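Local coordinates for Endonuclease/exonuclease/phosphatase (PDB 4RUW), which is of unsettled function but belongs to the endonuclease/exonuclease/phosphatase family, pairing a DNase I-like domain with an Ig-like domain and carrying a zinc ion, at residues A[333-338]-A[355-360]; A[359-364]-A[411-416]. One frame throughout, in Å; residues are numbered along the deposited sequence.

Contact 1: A[333-338]-A[355-360]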
# COMPACT_ATOMS: atom_id res chain seq x y z
N ALA A 333 -8.38 15.37 -13.49
CA ALA A 333 -9.40 14.41 -13.20
C ALA A 333 -9.42 13.36 -14.30
O ALA A 333 -9.52 13.65 -15.48
CB ALA A 333 -10.76 15.08 -13.11
N PRO A 334 -9.28 12.12 -13.90
CA PRO A 334 -9.39 11.07 -14.87
C PRO A 334 -10.74 11.20 -15.55
O PRO A 334 -11.79 11.40 -15.00
CB PRO A 334 -9.32 9.81 -14.04
CG PRO A 334 -8.59 10.22 -12.83
CD PRO A 334 -8.91 11.61 -12.57
N VAL A 335 -10.82 10.86 -16.82
CA VAL A 335 -12.08 10.69 -17.49
C VAL A 335 -12.49 9.25 -17.57
O VAL A 335 -13.63 8.97 -17.77
CB VAL A 335 -12.13 11.38 -18.86
CG1 VAL A 335 -11.83 12.86 -18.69
CG2 VAL A 335 -11.17 10.83 -19.84
N ALA A 336 -11.53 8.34 -17.52
CA ALA A 336 -11.82 6.91 -17.48
C ALA A 336 -10.74 6.20 -16.68
O ALA A 336 -9.58 6.60 -16.69
CB ALA A 336 -11.90 6.34 -18.90
N ALA A 337 -11.14 5.16 -15.96
CA ALA A 337 -10.20 4.30 -15.26
C ALA A 337 -10.78 2.90 -15.25
O ALA A 337 -11.89 2.69 -14.74
CB ALA A 337 -9.95 4.80 -13.84
N ARG A 338 -10.06 1.94 -15.82
CA ARG A 338 -10.56 0.58 -15.89
C ARG A 338 -9.45 -0.43 -15.62
O ARG A 338 -8.31 -0.27 -16.07
CB ARG A 338 -11.19 0.30 -17.26
CG ARG A 338 -11.81 -1.09 -17.37
CD ARG A 338 -12.77 -1.19 -18.55
NE ARG A 338 -13.90 -0.30 -18.39
CZ ARG A 338 -15.05 -0.64 -17.81
NH1 ARG A 338 -16.03 0.24 -17.70
NH2 ARG A 338 -15.22 -1.87 -17.35
N ALA A 355 -7.45 7.27 -18.54
CA ALA A 355 -7.53 8.34 -19.54
C ALA A 355 -7.74 9.65 -18.80
O ALA A 355 -8.55 9.72 -17.88
CB ALA A 355 -8.68 8.09 -20.52
N SER A 356 -7.02 10.69 -19.19
CA SER A 356 -7.21 12.00 -18.58
C SER A 356 -7.05 13.12 -19.61
O SER A 356 -6.58 12.89 -20.71
CB SER A 356 -6.25 12.20 -17.41
OG SER A 356 -4.90 12.15 -17.83
N ARG A 357 -7.46 14.32 -19.23
CA ARG A 357 -7.31 15.48 -20.11
C ARG A 357 -5.91 16.07 -19.95
O ARG A 357 -5.33 16.02 -18.87
CB ARG A 357 -8.35 16.55 -19.77
CG ARG A 357 -9.80 16.10 -19.92
CD ARG A 357 -10.76 17.23 -19.58
NE ARG A 357 -12.15 16.80 -19.57
CZ ARG A 357 -12.77 16.30 -18.51
NH1 ARG A 357 -12.11 16.16 -17.37
NH2 ARG A 357 -14.04 15.94 -18.59
N PRO A 358 -5.34 16.61 -21.04
CA PRO A 358 -5.90 16.60 -22.39
C PRO A 358 -5.33 15.47 -23.24
O PRO A 358 -4.16 15.50 -23.61
CB PRO A 358 -5.44 17.95 -22.97
CG PRO A 358 -4.42 18.51 -21.98
CD PRO A 358 -4.12 17.42 -20.98
N GLY A 359 -6.16 14.47 -23.53
CA GLY A 359 -5.79 13.40 -24.44
C GLY A 359 -4.62 12.55 -23.99
O GLY A 359 -3.81 12.13 -24.81
N ARG A 360 -4.52 12.28 -22.69
CA ARG A 360 -3.47 11.40 -22.19
C ARG A 360 -4.02 10.02 -21.85
O ARG A 360 -5.11 9.88 -21.29
CB ARG A 360 -2.77 12.02 -20.97
CG ARG A 360 -1.54 11.24 -20.54
CD ARG A 360 -0.71 12.02 -19.53
NE ARG A 360 0.36 12.80 -20.16
CZ ARG A 360 1.34 13.38 -19.48
NH1 ARG A 360 2.28 14.07 -20.12
NH2 ARG A 360 1.39 13.27 -18.16
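A355 meets both V335 and A336, and the pairing is a classic beta bulge between antiparallel strands. Its carbonyl takes the main bond from V335: V335 N lies 2.8 Å from A355 O, 26° out of the carbonyl plane. A second, weak bond reaches the same oxygen from A336 N. In return A355 N donates to A336 O over 2.9 Å, and this bond is nearly straight (170° at the hydrogen). Across this contact, two side chains touch the methyl group of A355. A336 CB lies on the same face of the sheet, 4.0 Å from A355 CB. V335 is modelled in two conformers, and in one of them V335 CG2 comes within 3.8 Å of A355 CB. S356 follows with looser packing, its CB lying 4.2 Å from P334 CA. R357 then sends an extended chain, CG to NE, back to V335. In the same conformer of V335, CG1 stands anti to the carbonyl carbon (chi1 -57°) and sits over the centre of one guanidinium face, 3.5 Å above its plane. There the two methyls of V335 serve different partners, and the flat face of R357 packs on one of them. The carbonyl of A355 is gripped by two neighbouring N-H groups, one firmly and one weakly, so the extra residue of the bulge keeps its backbone N-H bonded.

Contact 2: A[359-364]-A[411-416]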
# COMPACT_ATOMS: atom_id res chain seq x y z
N GLY A 359 -6.16 14.47 -23.53
CA GLY A 359 -5.79 13.40 -24.44
C GLY A 359 -4.62 12.55 -23.99
O GLY A 359 -3.81 12.13 -24.81
N ARG A 360 -4.52 12.28 -22.69
CA ARG A 360 -3.47 11.40 -22.19
C ARG A 360 -4.02 10.02 -21.85
O ARG A 360 -5.11 9.88 -21.29
CB ARG A 360 -2.77 12.02 -20.97
CG ARG A 360 -1.54 11.24 -20.54
CD ARG A 360 -0.71 12.02 -19.53
NE ARG A 360 0.36 12.80 -20.16
CZ ARG A 360 1.34 13.38 -19.48
NH1 ARG A 360 2.28 14.07 -20.12
NH2 ARG A 360 1.39 13.27 -18.16
N LEU A 361 -3.25 9.00 -22.20
CA LEU A 361 -3.60 7.63 -21.86
C LEU A 361 -2.43 7.00 -21.12
O LEU A 361 -1.26 7.26 -21.44
CB LEU A 361 -3.90 6.82 -23.13
CG LEU A 361 -5.15 7.26 -23.89
CD1 LEU A 361 -5.23 6.59 -25.25
CD2 LEU A 361 -6.39 6.98 -23.07
N ARG A 362 -2.74 6.17 -20.13
CA ARG A 362 -1.74 5.43 -19.38
C ARG A 362 -2.20 3.99 -19.23
O ARG A 362 -3.35 3.74 -18.88
CB ARG A 362 -1.51 6.04 -17.99
CG ARG A 362 -0.48 5.28 -17.15
CD ARG A 362 -0.35 5.87 -15.75
NE ARG A 362 -1.60 5.76 -15.02
CZ ARG A 362 -1.90 6.45 -13.92
NH1 ARG A 362 -1.03 7.32 -13.43
NH2 ARG A 362 -3.07 6.30 -13.33
N LEU A 363 -1.29 3.06 -19.50
CA LEU A 363 -1.55 1.64 -19.30
C LEU A 363 -0.48 1.08 -18.38
O LEU A 363 0.71 1.15 -18.70
CB LEU A 363 -1.53 0.93 -20.65
CG LEU A 363 -2.13 -0.45 -20.86
CD1 LEU A 363 -3.46 -0.56 -20.17
CD2 LEU A 363 -2.30 -0.71 -22.36
N SER A 364 -0.90 0.56 -17.23
CA SER A 364 -0.01 -0.10 -16.29
C SER A 364 -0.33 -1.60 -16.31
O SER A 364 -1.46 -2.00 -16.04
CB SER A 364 -0.21 0.46 -14.88
OG SER A 364 0.53 -0.30 -13.93
N GLY A 411 -3.34 10.27 -26.85
CA GLY A 411 -4.36 9.67 -27.68
C GLY A 411 -5.72 9.80 -27.03
O GLY A 411 -5.84 10.16 -25.86
N ALA A 412 -6.76 9.53 -27.81
CA ALA A 412 -8.12 9.54 -27.29
C ALA A 412 -8.75 8.18 -27.52
O ALA A 412 -8.49 7.54 -28.53
CB ALA A 412 -8.95 10.63 -27.97
N LEU A 413 -9.57 7.74 -26.57
CA LEU A 413 -10.30 6.50 -26.73
C LEU A 413 -11.42 6.69 -27.75
O LEU A 413 -12.30 7.52 -27.55
CB LEU A 413 -10.90 6.05 -25.39
CG LEU A 413 -9.90 5.82 -24.25
CD1 LEU A 413 -10.63 5.56 -22.94
CD2 LEU A 413 -8.96 4.68 -24.59
N PRO A 414 -11.36 5.94 -28.86
CA PRO A 414 -12.42 6.00 -29.87
C PRO A 414 -13.67 5.27 -29.38
O PRO A 414 -13.56 4.39 -28.53
CB PRO A 414 -11.81 5.26 -31.06
CG PRO A 414 -10.89 4.28 -30.43
CD PRO A 414 -10.32 4.97 -29.22
N PRO A 415 -14.84 5.63 -29.92
CA PRO A 415 -16.08 4.93 -29.55
C PRO A 415 -15.99 3.45 -29.88
O PRO A 415 -15.52 3.08 -30.96
CB PRO A 415 -17.14 5.61 -30.42
CG PRO A 415 -16.58 6.97 -30.69
CD PRO A 415 -15.10 6.77 -30.81
N GLY A 416 -16.41 2.60 -28.95
CA GLY A 416 -16.40 1.16 -29.17
C GLY A 416 -15.07 0.50 -28.83
O GLY A 416 -14.89 -0.69 -29.08
O HOH W 1 -7.37 10.46 -23.17
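The turn between strands 349-356 and 360-367 of the Ig-like domain meets the loop that leaves strand 405-410. G359 and G411 join them through the backbone. G411 N donates to G359 O over 2.8 Å, with 154° at the hydrogen. The donor stands 33° out of the carbonyl plane of G359. G359 belongs to a G1 beta bulge, in which it and R360 both face S356, and it has the positive phi usual for the first residue of such a bulge. The carbonyls of G359 and G411 point in nearly opposite senses, and G359 O and G411 O come within 3.0 Å as two acceptors, without bonding. A water bridges the two backbones, donating to R360 O at 3.0 Å and to G411 O at 3.1 Å. L361 supplies the apolar part. Its CG stands anti to the carbonyl carbon (chi1 -66°), and the branch reaches over the backbone of G411. L361 CG lies 3.6 Å from G411 O, and L361 CD1 lies 3.7 Å from G411 C. G411 has no side chain, and CD1 packs directly on its backbone. The other branch meets the next leucine: L361 CD2 touches L413 CD2 at 3.8 Å, the two side chains crossing at a slant. L413 also packs on A355 of the neighbouring strand and on L383 of strand 378-384, in the other sheet. Farther along the loop, P414 touches L391 of that same sheet. Beyond the loop contact, L361 bonds through its backbone to W409. A loop crossing from one sheet to the other, here with L413 packed against both sheets, is a feature of Ig-like beta sandwiches.

Contact 1 comes first along the chain and closes the hairpin of strands 334-342 and 349-356, with 16 residues between its segments. The chain then turns at 357-359 and enters strand 360-367. Contact 2 starts on that turn, sharing G359 and R360 with contact 1, and closes a much longer loop of 46 residues at 411-416. The loops follow one another and overlap only at the shared residues, so neither lies inside the other. Their centres are about 7 Å apart. A355 CB joins them, touching L361 CD2 at 3.6 Å and L413 CD1 at 4.0 Å. Together they tie three successive strands of one sheet to the loop leading into the other.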